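Local coordinates for putative enoyl-CoA hydratase/isomerase (PDB 3FDU), which probably acts on the double bond of enoyl-CoA thioesters, by hydration or isomerisation, as a putative member of the crotonase superfamily, at residues 16-21 / 51-56; 36-41 / 88-93; 43-48 / 98-103; 105-110 / 186-191. The protein carries 4 engineered substitutions. All blocks are in the same frame, centred on the assembly; numbering follows the deposited sequence.

The four contacts follow one layered alpha/beta core of the crotonase type. Contact 1 pairs the neighbouring parallel strands 15-20 and 52-57; contact 2, its centre about 13 Å away, packs helix 31-46, which connects those strands, against helix 87-97. Contact 3, about 11 Å from contact 1 centre to centre, ties the C-terminal part of helix 31-46 to the turn entering strand 102-106, the next strand of the sheet. Contact 4 lies where that strand ends and helix 188-200 begins, its centre about 21 Å from those of contacts 2 and 3. Along the chain, contacts 1, 2 and 3 interleave, whereas contact 4 opens after they have closed. Helices thus cover both faces of the shared sheet.

Contact 1: 16-21 / 51-56; sequences LTLAIN and RVVVLR. Engineered in segment 51-56: V53 (natural residue Ile).
The guanidinium of R56 is the one flat group that spans the strands: the methyl of A19 lies over one of its faces, with CB 4.1 Å from R56 NH1, while T17 CG2 comes in obliquely, 3.7 Å from R56 NE. R56 CG sits between its backbone N and carbonyl carbon (chi1 53°), and from there the chain runs extended to NE, carrying the charged end across the neighbouring strand. Beneath it, 16-20 and 52-56 pair in parallel, their axes 4.7 Å apart and inclined by 15°. Five backbone hydrogen bonds alternate along the ladder, from L16 N to V52 O at 2.9 Å, through L18 N to V54 O at 2.7 Å, to I20 N with R56 O. On the sheet face opposite T17 and R56, the side chains of L16, L18, V53 and L55 gather. L18 CD1 meets V53 CG1, an engineered valine, at 4.1 Å, and L55 CD1 leans back across the ladder to 4.0 Å from L18 CB. This is the strand pair of a right-handed beta-alpha-beta crossover, whose helix 31-46 covers L16, L18, I20 and V53. Helix 188-200 lies on the other face, where Y189 makes a cation-pi contact with R56; strand 7-12 flanks 16-20, and strand 102-106 flanks 52-56.

Contact 2: 36-41 / 88-93; sequences WIAKAL and PFVLLK. With SO4 (sulfate ion), chain G.
L91 pushes its CD1 methyl between I37 and L41, 3.6 Å from I37 CG2 and 3.8 Å from L41 CD1. The two helices belong to the helical layer over the central sheet of this crotonase-type fold; they run nearly parallel, crossing at 22° with axes 8.4 Å apart. So close an approach rests on A38, whose small side chain faces the other helix and lets its CB lie 3.8 Å from the backbone CA of L91. L91 CG stands anti to the backbone N (chi1 171°), which brings the branched end over to helix 31-46. V90 closes the solvent-facing side: its CG1 touches A38 CB and also the NZ of K39. The K39 chain is bent at chi2 and chi4, bringing the amine back over its own helix, where NZ donates to the carbonyl of L35. I37 and L41 also reach the sheet, on I20 and L18, so the apolar seam continues into the layer against the sheet. Away from the seam, K93 forms a salt bridge with D226 and meets a sulfate, probably from the crystallisation liquor, which R97 also holds; K93 NZ is modelled 2.5 Å from sulfate O3, too short to be trusted in detail.

Contact 3: 43-48 / 98-103; sequences EADQNK and LSKPLI
The C-terminal part of helix 31-46, in 43-48, faces the irregular turn 98-101 that leads into strand 102-106; the backbones come nearest at D45 and L98, with CA atoms 6.1 Å apart. D45 spans the gap with both carboxylate oxygens. OD1 takes the hydroxyl of S99 on its syn lone pair, at 2.7 Å from S99 OG, while OD2 accepts S99 N at 2.9 Å from above the carboxylate plane. With two grips on one serine, the carboxylate is held against rotation. L98 CD1 lies over the same carboxylate face from which S99 N approaches, 3.6 Å from D45 CG. K100 passes alongside D45 with its chain extended beyond CG. Its NZ donates to A44 O at 3.0 Å, in the carbonyl plane, and weakly to D45 O; a water links NZ with that same D45 carbonyl. V50 O is a further acceptor, and N47 O stands 2.8 Å from NZ. A positive charge among these carbonyls should be favoured by the helix dipole. The result is a lysine amine bonded to carbonyls of the last helical turn and the following loop, at a helix-to-strand connection of the crotonase-type fold.

Contact 4: 105-110 / 186-191; sequences AVKGVA and EDAYAT
K107 lies over one face of the Y189 ring, its CE 3.6 Å from the ring centroid and only 7° off the normal, a CH-pi contact made almost over the centre. NZ goes on past the centre, 4.0 Å from the centroid and 23° off the normal, giving a cation-pi interaction. Extended beyond CG, the chain lays its methylenes obliquely across the ring from the hydroxyl end, where K107 CD is 3.6 Å from Y189 CZ. At the ring edge, near its plane, A105 CB touches Y189 CD1 at 3.6 Å. A105 also faces A188, with their CB atoms 4.4 Å apart, and these small side chains let the first turn of helix 188-200 settle against the end of strand 102-106. The contact joins the C-terminal end of this strand, an interior one of the main sheet, to helix 188-200 in a crotonase-type core. The hydroxyl of Y189 bonds to E59 O and to a water that also donates to A105 O. Farther out, another water accepts from K107 NZ and donates to D187 OD1, bridging two opposite charges that do not touch directly. D187 is the N-cap of the helix: its OD1 takes A190 N at 2.8 Å with a nearly straight 177° angle, from well above the carboxylate plane.

Contact 1: 16-21 / 51-56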
loop_
_atom_site.group_PDB
_atom_site.type_symbol
_atom_site.label_atom_id
_atom_site.label_comp_id
_atom_site.label_asym_id
_atom_site.label_seq_id
_atom_site.Cartn_x
_atom_site.Cartn_y
_atom_site.Cartn_z
ATOM N N LEU A 16 -13.272 26.512 5.302
ATOM C CA LEU A 16 -13.362 26.546 6.762
ATOM C C LEU A 16 -12.004 26.148 7.339
ATOM O O LEU A 16 -11.516 25.040 7.063
ATOM C CB LEU A 16 -14.445 25.594 7.254
ATOM C CG LEU A 16 -14.339 25.325 8.768
ATOM C CD1 LEU A 16 -14.449 26.596 9.622
ATOM C CD2 LEU A 16 -15.417 24.286 9.255
ATOM N N THR A 17 -11.352 27.046 8.075
ATOM C CA THR A 17 -10.040 26.720 8.651
ATOM C C THR A 17 -10.267 26.504 10.127
ATOM O O THR A 17 -10.794 27.397 10.823
ATOM C CB THR A 17 -8.940 27.824 8.416
ATOM O OG1 THR A 17 -8.770 28.070 7.015
ATOM C CG2 THR A 17 -7.547 27.407 9.001
ATOM N N LEU A 18 -9.940 25.301 10.598
ATOM C CA LEU A 18 -10.045 24.972 12.021
ATOM C C LEU A 18 -8.633 24.925 12.592
ATOM O O LEU A 18 -7.796 24.119 12.178
ATOM C CB LEU A 18 -10.756 23.634 12.244
ATOM C CG LEU A 18 -12.264 23.632 11.882
ATOM C CD1 LEU A 18 -12.882 22.262 11.986
ATOM C CD2 LEU A 18 -12.981 24.607 12.809
ATOM N N ALA A 19 -8.348 25.786 13.553
ATOM C CA ALA A 19 -6.992 25.823 14.044
ATOM C C ALA A 19 -6.926 25.574 15.536
ATOM O O ALA A 19 -7.517 26.320 16.332
ATOM C CB ALA A 19 -6.319 27.178 13.660
ATOM N N ILE A 20 -6.206 24.513 15.899
ATOM C CA ILE A 20 -5.988 24.160 17.299
ATOM C C ILE A 20 -5.050 25.196 17.914
ATOM O O ILE A 20 -3.956 25.494 17.384
ATOM C CB ILE A 20 -5.445 22.702 17.435
ATOM C CG1 ILE A 20 -6.413 21.718 16.681
ATOM C CG2 ILE A 20 -5.363 22.298 18.849
ATOM C CD1 ILE A 20 -5.893 20.247 16.590
ATOM N N ASN A 21 -5.468 25.722 19.061
ATOM C CA ASN A 21 -4.755 26.841 19.660
ATOM C C ASN A 21 -4.616 26.632 21.172
ATOM O O ASN A 21 -5.337 27.251 21.974
ATOM C CB ASN A 21 -5.558 28.118 19.377
ATOM C CG ASN A 21 -4.784 29.380 19.685
ATOM O OD1 ASN A 21 -3.578 29.360 19.939
ATOM N ND2 ASN A 21 -5.494 30.492 19.679
ATOM N N ARG A 51 -17.244 24.496 1.686
ATOM C CA ARG A 51 -16.944 23.517 0.636
ATOM C C ARG A 51 -15.708 22.642 0.952
ATOM O O ARG A 51 -15.652 21.467 0.545
ATOM C CB ARG A 51 -16.732 24.261 -0.703
ATOM C CG ARG A 51 -18.082 24.859 -1.234
ATOM C CD ARG A 51 -17.820 25.953 -2.274
ATOM N NE ARG A 51 -17.303 25.286 -3.451
ATOM C CZ ARG A 51 -18.030 24.947 -4.503
ATOM N NH1 ARG A 51 -19.319 25.306 -4.589
ATOM N NH2 ARG A 51 -17.442 24.298 -5.493
ATOM N N VAL A 52 -14.716 23.242 1.644
ATOM C CA VAL A 52 -13.453 22.533 2.051
ATOM C C VAL A 52 -13.084 22.829 3.503
ATOM O O VAL A 52 -13.246 23.953 3.989
ATOM C CB VAL A 52 -12.301 22.917 1.159
ATOM C CG1 VAL A 52 -10.952 22.207 1.581
ATOM C CG2 VAL A 52 -12.655 22.660 -0.368
ATOM N N VAL A 53 -12.625 21.805 4.223
ATOM C CA VAL A 53 -12.137 22.021 5.567
ATOM C C VAL A 53 -10.601 21.890 5.649
ATOM O O VAL A 53 -9.986 20.928 5.100
ATOM C CB VAL A 53 -12.809 21.047 6.596
ATOM C CG1 VAL A 53 -12.289 21.344 8.043
ATOM C CG2 VAL A 53 -14.352 21.181 6.535
ATOM N N VAL A 54 -9.979 22.827 6.349
ATOM C CA VAL A 54 -8.543 22.725 6.627
ATOM C C VAL A 54 -8.455 22.663 8.126
ATOM O O VAL A 54 -9.014 23.528 8.811
ATOM C CB VAL A 54 -7.751 23.965 6.162
ATOM C CG1 VAL A 54 -6.279 23.903 6.653
ATOM C CG2 VAL A 54 -7.764 24.101 4.597
ATOM N N LEU A 55 -7.739 21.666 8.629
ATOM C CA LEU A 55 -7.459 21.497 10.062
ATOM C C LEU A 55 -5.949 21.568 10.263
ATOM O O LEU A 55 -5.209 20.872 9.571
ATOM C CB LEU A 55 -7.947 20.107 10.514
ATOM C CG LEU A 55 -7.633 19.657 11.949
ATOM C CD1 LEU A 55 -8.382 20.504 12.918
ATOM C CD2 LEU A 55 -8.063 18.186 12.106
ATOM N N ARG A 56 -5.497 22.398 11.211
ATOM C CA ARG A 56 -4.089 22.511 11.498
ATOM C C ARG A 56 -3.921 23.084 12.882
ATOM O O ARG A 56 -4.901 23.396 13.546
ATOM C CB ARG A 56 -3.414 23.452 10.501
ATOM C CG ARG A 56 -4.100 24.824 10.412
ATOM C CD ARG A 56 -3.287 25.688 9.451
ATOM N NE ARG A 56 -3.869 26.981 9.134
ATOM C CZ ARG A 56 -3.773 28.054 9.903
ATOM N NH1 ARG A 56 -3.190 27.957 11.085
ATOM N NH2 ARG A 56 -4.287 29.213 9.501
#

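Contact 2: 36-41 / 88-93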
loop_
_atom_site.group_PDB
_atom_site.type_symbol
_atom_site.label_atom_id
_atom_site.label_comp_id
_atom_site.label_asym_id
_atom_site.label_seq_id
_atom_site.Cartn_x
_atom_site.Cartn_y
_atom_site.Cartn_z
ATOM N N TRP A 36 -15.271 18.943 20.772
ATOM C CA TRP A 36 -15.503 20.224 20.104
ATOM C C TRP A 36 -14.990 20.151 18.670
ATOM O O TRP A 36 -15.625 20.675 17.760
ATOM C CB TRP A 36 -14.786 21.377 20.821
ATOM C CG TRP A 36 -15.287 21.558 22.224
ATOM C CD1 TRP A 36 -16.500 21.174 22.710
ATOM C CD2 TRP A 36 -14.559 22.122 23.339
ATOM N NE1 TRP A 36 -16.583 21.478 24.058
ATOM C CE2 TRP A 36 -15.416 22.077 24.461
ATOM C CE3 TRP A 36 -13.293 22.689 23.480
ATOM C CZ2 TRP A 36 -15.023 22.551 25.734
ATOM C CZ3 TRP A 36 -12.902 23.182 24.729
ATOM C CH2 TRP A 36 -13.775 23.103 25.844
ATOM N N ILE A 37 -13.807 19.553 18.475
ATOM C CA ILE A 37 -13.327 19.417 17.087
ATOM C C ILE A 37 -14.286 18.521 16.259
ATOM O O ILE A 37 -14.602 18.824 15.086
ATOM C CB ILE A 37 -11.889 18.898 17.000
ATOM C CG1 ILE A 37 -10.901 19.854 17.761
ATOM C CG2 ILE A 37 -11.464 18.852 15.517
ATOM C CD1 ILE A 37 -9.477 19.174 18.014
ATOM N N ALA A 38 -14.711 17.401 16.848
ATOM C CA ALA A 38 -15.665 16.490 16.171
ATOM C C ALA A 38 -16.943 17.198 15.791
ATOM O O ALA A 38 -17.439 17.034 14.672
ATOM C CB ALA A 38 -15.982 15.273 17.068
ATOM N N LYS A 39 -17.492 18.011 16.707
ATOM C CA LYS A 39 -18.736 18.700 16.384
ATOM C C LYS A 39 -18.578 19.692 15.273
ATOM O O LYS A 39 -19.495 19.835 14.438
ATOM C CB LYS A 39 -19.362 19.419 17.586
ATOM C CG LYS A 39 -19.340 18.602 18.859
ATOM C CD LYS A 39 -19.926 17.210 18.694
ATOM C CE LYS A 39 -19.544 16.332 19.882
ATOM N NZ LYS A 39 -18.400 15.501 19.489
ATOM N N ALA A 40 -17.458 20.425 15.281
ATOM C CA ALA A 40 -17.173 21.373 14.194
ATOM C C ALA A 40 -17.093 20.724 12.804
ATOM O O ALA A 40 -17.533 21.320 11.795
ATOM C CB ALA A 40 -15.860 22.178 14.472
ATOM N N LEU A 41 -16.465 19.555 12.730
ATOM C CA LEU A 41 -16.458 18.771 11.484
ATOM C C LEU A 41 -17.897 18.366 11.058
ATOM O O LEU A 41 -18.253 18.451 9.897
ATOM C CB LEU A 41 -15.630 17.500 11.681
ATOM C CG LEU A 41 -14.122 17.850 11.876
ATOM C CD1 LEU A 41 -13.264 16.639 12.231
ATOM C CD2 LEU A 41 -13.591 18.505 10.625
ATOM N N PRO A 88 -11.553 10.571 21.754
ATOM C CA PRO A 88 -10.706 10.499 20.533
ATOM C C PRO A 88 -11.339 9.668 19.406
ATOM O O PRO A 88 -11.146 9.996 18.267
ATOM C CB PRO A 88 -9.436 9.772 20.991
ATOM C CG PRO A 88 -9.461 9.750 22.506
ATOM C CD PRO A 88 -10.877 10.033 22.953
ATOM N N PHE A 89 -12.025 8.567 19.711
ATOM C CA PHE A 89 -12.692 7.790 18.626
ATOM C C PHE A 89 -13.843 8.543 17.972
ATOM O O PHE A 89 -14.112 8.378 16.760
ATOM C CB PHE A 89 -13.128 6.434 19.164
ATOM C CG PHE A 89 -12.030 5.723 19.881
ATOM C CD1 PHE A 89 -11.044 5.097 19.176
ATOM C CD2 PHE A 89 -11.979 5.704 21.274
ATOM C CE1 PHE A 89 -10.004 4.429 19.841
ATOM C CE2 PHE A 89 -10.946 5.076 21.938
ATOM C CZ PHE A 89 -9.928 4.456 21.216
ATOM N N VAL A 90 -14.521 9.379 18.752
ATOM C CA VAL A 90 -15.597 10.252 18.217
ATOM C C VAL A 90 -15.019 11.240 17.161
ATOM O O VAL A 90 -15.557 11.387 16.062
ATOM C CB VAL A 90 -16.344 11.052 19.346
ATOM C CG1 VAL A 90 -17.359 12.129 18.728
ATOM C CG2 VAL A 90 -17.134 10.077 20.275
ATOM N N LEU A 91 -13.897 11.875 17.486
ATOM C CA LEU A 91 -13.189 12.763 16.539
ATOM C C LEU A 91 -12.763 11.977 15.300
ATOM O O LEU A 91 -13.013 12.427 14.155
ATOM C CB LEU A 91 -11.969 13.429 17.206
ATOM C CG LEU A 91 -11.022 14.205 16.263
ATOM C CD1 LEU A 91 -11.824 15.237 15.503
ATOM C CD2 LEU A 91 -9.886 14.885 17.096
ATOM N N LEU A 92 -12.098 10.832 15.507
ATOM C CA LEU A 92 -11.622 10.082 14.359
ATOM C C LEU A 92 -12.746 9.650 13.433
ATOM O O LEU A 92 -12.587 9.703 12.220
ATOM C CB LEU A 92 -10.764 8.879 14.766
ATOM C CG LEU A 92 -9.370 9.222 15.351
ATOM C CD1 LEU A 92 -8.890 8.137 16.370
ATOM C CD2 LEU A 92 -8.366 9.400 14.248
ATOM N N LYS A 93 -13.876 9.169 13.991
ATOM C CA LYS A 93 -15.035 8.868 13.128
ATOM C C LYS A 93 -15.669 10.094 12.457
ATOM O O LYS A 93 -16.103 10.015 11.290
ATOM C CB LYS A 93 -16.110 8.036 13.891
ATOM C CG LYS A 93 -15.591 6.637 14.304
ATOM C CD LYS A 93 -16.632 5.803 15.108
ATOM C CE LYS A 93 -16.832 6.394 16.498
ATOM N NZ LYS A 93 -17.779 5.524 17.310
HETATM S S SO4 G . -21.119 6.179 15.623
HETATM O O1 SO4 G . -21.018 5.103 14.623
HETATM O O2 SO4 G . -22.101 5.834 16.640
HETATM O O3 SO4 G . -19.822 6.464 16.234
HETATM O O4 SO4 G . -21.487 7.418 14.931
#

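Contact 3: 43-48 / 98-103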
loop_
_atom_site.group_PDB
_atom_site.type_symbol
_atom_site.label_atom_id
_atom_site.label_comp_id
_atom_site.label_asym_id
_atom_site.label_seq_id
_atom_site.Cartn_x
_atom_site.Cartn_y
_atom_site.Cartn_z
ATOM N N GLU A 43 -20.796 19.783 11.946
ATOM C CA GLU A 43 -21.493 20.995 11.477
ATOM C C GLU A 43 -20.974 21.538 10.135
ATOM O O GLU A 43 -21.761 21.982 9.290
ATOM C CB GLU A 43 -21.465 22.078 12.562
ATOM C CG GLU A 43 -22.335 21.716 13.791
ATOM C CD GLU A 43 -21.989 22.564 15.034
ATOM O OE1 GLU A 43 -20.997 23.347 14.999
ATOM O OE2 GLU A 43 -22.698 22.415 16.057
ATOM N N ALA A 44 -19.651 21.531 9.924
ATOM C CA ALA A 44 -19.132 21.936 8.620
ATOM C C ALA A 44 -19.761 21.134 7.489
ATOM O O ALA A 44 -20.009 21.671 6.421
ATOM C CB ALA A 44 -17.549 21.809 8.544
ATOM N N ASP A 45 -19.971 19.850 7.692
ATOM C CA ASP A 45 -20.453 19.001 6.602
ATOM C C ASP A 45 -21.914 19.358 6.247
ATOM O O ASP A 45 -22.351 19.103 5.137
ATOM C CB ASP A 45 -20.389 17.530 6.996
ATOM C CG ASP A 45 -20.182 16.608 5.799
ATOM O OD1 ASP A 45 -20.055 17.129 4.668
ATOM O OD2 ASP A 45 -20.159 15.357 5.980
ATOM N N GLN A 46 -22.648 19.912 7.207
ATOM C CA GLN A 46 -24.050 20.367 7.009
ATOM C C GLN A 46 -24.155 21.835 6.557
ATOM O O GLN A 46 -25.235 22.323 6.112
ATOM C CB GLN A 46 -24.835 20.198 8.324
ATOM C CG GLN A 46 -24.880 18.768 8.854
ATOM C CD GLN A 46 -25.371 17.801 7.797
ATOM O OE1 GLN A 46 -26.258 18.132 7.008
ATOM N NE2 GLN A 46 -24.790 16.605 7.757
ATOM N N ASN A 47 -23.058 22.562 6.688
ATOM C CA ASN A 47 -23.071 24.001 6.410
ATOM C C ASN A 47 -22.863 24.259 4.920
ATOM O O ASN A 47 -21.796 23.990 4.366
ATOM C CB ASN A 47 -22.020 24.703 7.285
ATOM C CG ASN A 47 -22.054 26.230 7.171
ATOM O OD1 ASN A 47 -22.556 26.777 6.197
ATOM N ND2 ASN A 47 -21.472 26.917 8.151
ATOM N N LYS A 48 -23.882 24.808 4.261
ATOM C CA LYS A 48 -23.837 24.927 2.807
ATOM C C LYS A 48 -22.864 25.986 2.345
ATOM O O LYS A 48 -22.502 25.983 1.193
ATOM C CB LYS A 48 -25.240 25.175 2.212
ATOM N N LEU A 98 -16.641 12.916 7.247
ATOM C CA LEU A 98 -16.748 14.210 6.527
ATOM C C LEU A 98 -16.843 13.977 4.998
ATOM O O LEU A 98 -16.002 13.320 4.396
ATOM C CB LEU A 98 -15.569 15.113 6.883
ATOM C CG LEU A 98 -15.567 16.510 6.259
ATOM C CD1 LEU A 98 -16.746 17.331 6.767
ATOM C CD2 LEU A 98 -14.248 17.216 6.567
ATOM N N SER A 99 -17.904 14.465 4.378
ATOM C CA SER A 99 -18.140 14.121 2.968
ATOM C C SER A 99 -17.333 15.061 2.080
ATOM O O SER A 99 -17.116 14.813 0.880
ATOM C CB SER A 99 -19.682 14.250 2.666
ATOM O OG SER A 99 -19.964 15.624 2.375
ATOM N N LYS A 100 -16.886 16.169 2.670
ATOM C CA LYS A 100 -16.198 17.197 1.917
ATOM C C LYS A 100 -14.679 16.990 2.035
ATOM O O LYS A 100 -14.248 16.259 2.922
ATOM C CB LYS A 100 -16.571 18.589 2.473
ATOM C CG LYS A 100 -18.111 18.881 2.266
ATOM C CD LYS A 100 -18.634 20.126 3.069
ATOM C CE LYS A 100 -20.167 20.336 2.747
ATOM N NZ LYS A 100 -20.582 21.568 3.518
ATOM N N PRO A 101 -13.898 17.625 1.147
ATOM C CA PRO A 101 -12.453 17.355 1.226
ATOM C C PRO A 101 -11.906 17.892 2.576
ATOM O O PRO A 101 -12.309 18.992 3.023
ATOM C CB PRO A 101 -11.874 18.133 0.046
ATOM C CG PRO A 101 -13.114 18.255 -0.990
ATOM C CD PRO A 101 -14.255 18.499 0.008
ATOM N N LEU A 102 -11.031 17.103 3.212
ATOM C CA LEU A 102 -10.373 17.447 4.504
ATOM C C LEU A 102 -8.864 17.543 4.258
ATOM O O LEU A 102 -8.230 16.550 3.847
ATOM C CB LEU A 102 -10.653 16.376 5.564
ATOM C CG LEU A 102 -10.004 16.604 6.958
ATOM C CD1 LEU A 102 -10.437 17.964 7.581
ATOM C CD2 LEU A 102 -10.385 15.468 7.911
ATOM N N ILE A 103 -8.291 18.738 4.455
ATOM C CA ILE A 103 -6.871 18.916 4.298
ATOM C C ILE A 103 -6.286 19.184 5.672
ATOM O O ILE A 103 -6.889 19.910 6.447
ATOM C CB ILE A 103 -6.526 20.102 3.352
ATOM C CG1 ILE A 103 -7.208 19.933 1.968
ATOM C CG2 ILE A 103 -5.003 20.331 3.245
ATOM C CD1 ILE A 103 -7.082 21.185 1.090
HETATM O O HOH W 1 -23.339 21.120 2.865
#

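Contact 4: 105-110 / 186-191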
loop_
_atom_site.group_PDB
_atom_site.type_symbol
_atom_site.label_atom_id
_atom_site.label_comp_id
_atom_site.label_asym_id
_atom_site.label_seq_id
_atom_site.Cartn_x
_atom_site.Cartn_y
_atom_site.Cartn_z
ATOM N N ALA A 105 -2.619 20.385 7.695
ATOM C CA ALA A 105 -1.298 20.967 7.497
ATOM C C ALA A 105 -0.493 20.801 8.787
ATOM O O ALA A 105 -0.954 21.218 9.825
ATOM C CB ALA A 105 -1.416 22.506 7.132
ATOM N N VAL A 106 0.712 20.238 8.705
ATOM C CA VAL A 106 1.463 19.886 9.917
ATOM C C VAL A 106 2.762 20.707 10.026
ATOM O O VAL A 106 3.523 20.772 9.066
ATOM C CB VAL A 106 1.834 18.363 9.896
ATOM C CG1 VAL A 106 2.661 17.961 11.124
ATOM C CG2 VAL A 106 0.549 17.540 9.860
ATOM N N LYS A 107 2.981 21.321 11.182
ATOM C CA LYS A 107 4.271 21.905 11.589
ATOM C C LYS A 107 4.565 21.328 12.973
ATOM O O LYS A 107 3.632 20.998 13.729
ATOM C CB LYS A 107 4.173 23.434 11.750
ATOM C CG LYS A 107 4.089 24.236 10.467
ATOM C CD LYS A 107 4.049 25.743 10.750
ATOM C CE LYS A 107 3.764 26.429 9.467
ATOM N NZ LYS A 107 3.823 27.943 9.519
ATOM N N GLY A 108 5.843 21.183 13.290
ATOM C CA GLY A 108 6.253 20.752 14.608
ATOM C C GLY A 108 5.706 19.373 15.029
ATOM O O GLY A 108 5.601 18.455 14.218
ATOM N N VAL A 109 5.328 19.235 16.293
ATOM C CA VAL A 109 4.962 17.898 16.825
ATOM C C VAL A 109 3.605 17.431 16.284
ATOM O O VAL A 109 2.631 18.210 16.198
ATOM C CB VAL A 109 5.021 17.810 18.376
ATOM C CG1 VAL A 109 6.505 18.086 18.908
ATOM C CG2 VAL A 109 3.999 18.740 19.024
ATOM N N ALA A 110 3.545 16.146 15.951
ATOM C CA ALA A 110 2.291 15.509 15.548
ATOM C C ALA A 110 2.362 14.114 16.092
ATOM O O ALA A 110 2.970 13.239 15.465
ATOM C CB ALA A 110 2.210 15.462 14.041
ATOM N N GLU A 186 7.550 24.606 1.688
ATOM C CA GLU A 186 8.112 25.744 2.432
ATOM C C GLU A 186 7.136 26.374 3.411
ATOM O O GLU A 186 7.528 26.721 4.522
ATOM C CB GLU A 186 8.632 26.832 1.429
ATOM N N ASP A 187 5.866 26.554 3.012
ATOM C CA ASP A 187 4.849 27.151 3.882
ATOM C C ASP A 187 3.605 26.259 3.915
ATOM O O ASP A 187 2.729 26.355 3.044
ATOM C CB ASP A 187 4.446 28.523 3.349
ATOM C CG ASP A 187 3.473 29.253 4.247
ATOM O OD1 ASP A 187 2.703 28.634 5.007
ATOM O OD2 ASP A 187 3.492 30.495 4.215
ATOM N N ALA A 188 3.548 25.392 4.917
ATOM C CA ALA A 188 2.520 24.381 5.006
ATOM C C ALA A 188 1.151 24.993 5.030
ATOM O O ALA A 188 0.237 24.484 4.344
ATOM C CB ALA A 188 2.775 23.446 6.238
ATOM N N TYR A 189 0.987 26.098 5.771
ATOM C CA TYR A 189 -0.317 26.718 5.898
ATOM C C TYR A 189 -0.764 27.472 4.635
ATOM O O TYR A 189 -1.924 27.409 4.292
ATOM C CB TYR A 189 -0.415 27.647 7.115
ATOM C CG TYR A 189 -0.085 26.949 8.444
ATOM C CD1 TYR A 189 -0.008 25.544 8.520
ATOM C CD2 TYR A 189 0.078 27.690 9.618
ATOM C CE1 TYR A 189 0.245 24.862 9.746
ATOM C CE2 TYR A 189 0.354 27.040 10.866
ATOM C CZ TYR A 189 0.454 25.624 10.916
ATOM O OH TYR A 189 0.711 24.991 12.127
ATOM N N ALA A 190 0.131 28.205 3.974
ATOM C CA ALA A 190 -0.230 28.835 2.683
ATOM C C ALA A 190 -0.554 27.761 1.652
ATOM O O ALA A 190 -1.499 27.907 0.892
ATOM C CB ALA A 190 0.934 29.770 2.139
ATOM N N THR A 191 0.221 26.675 1.611
ATOM C CA THR A 191 -0.062 25.635 0.623
ATOM C C THR A 191 -1.441 25.014 0.870
ATOM O O THR A 191 -2.221 24.740 -0.077
ATOM C CB THR A 191 0.991 24.500 0.637
ATOM O OG1 THR A 191 2.266 24.995 0.212
ATOM C CG2 THR A 191 0.571 23.375 -0.322
HETATM O O HOH W 2 -0.106 22.253 12.292
HETATM O O HOH W 3 2.445 29.886 7.874
#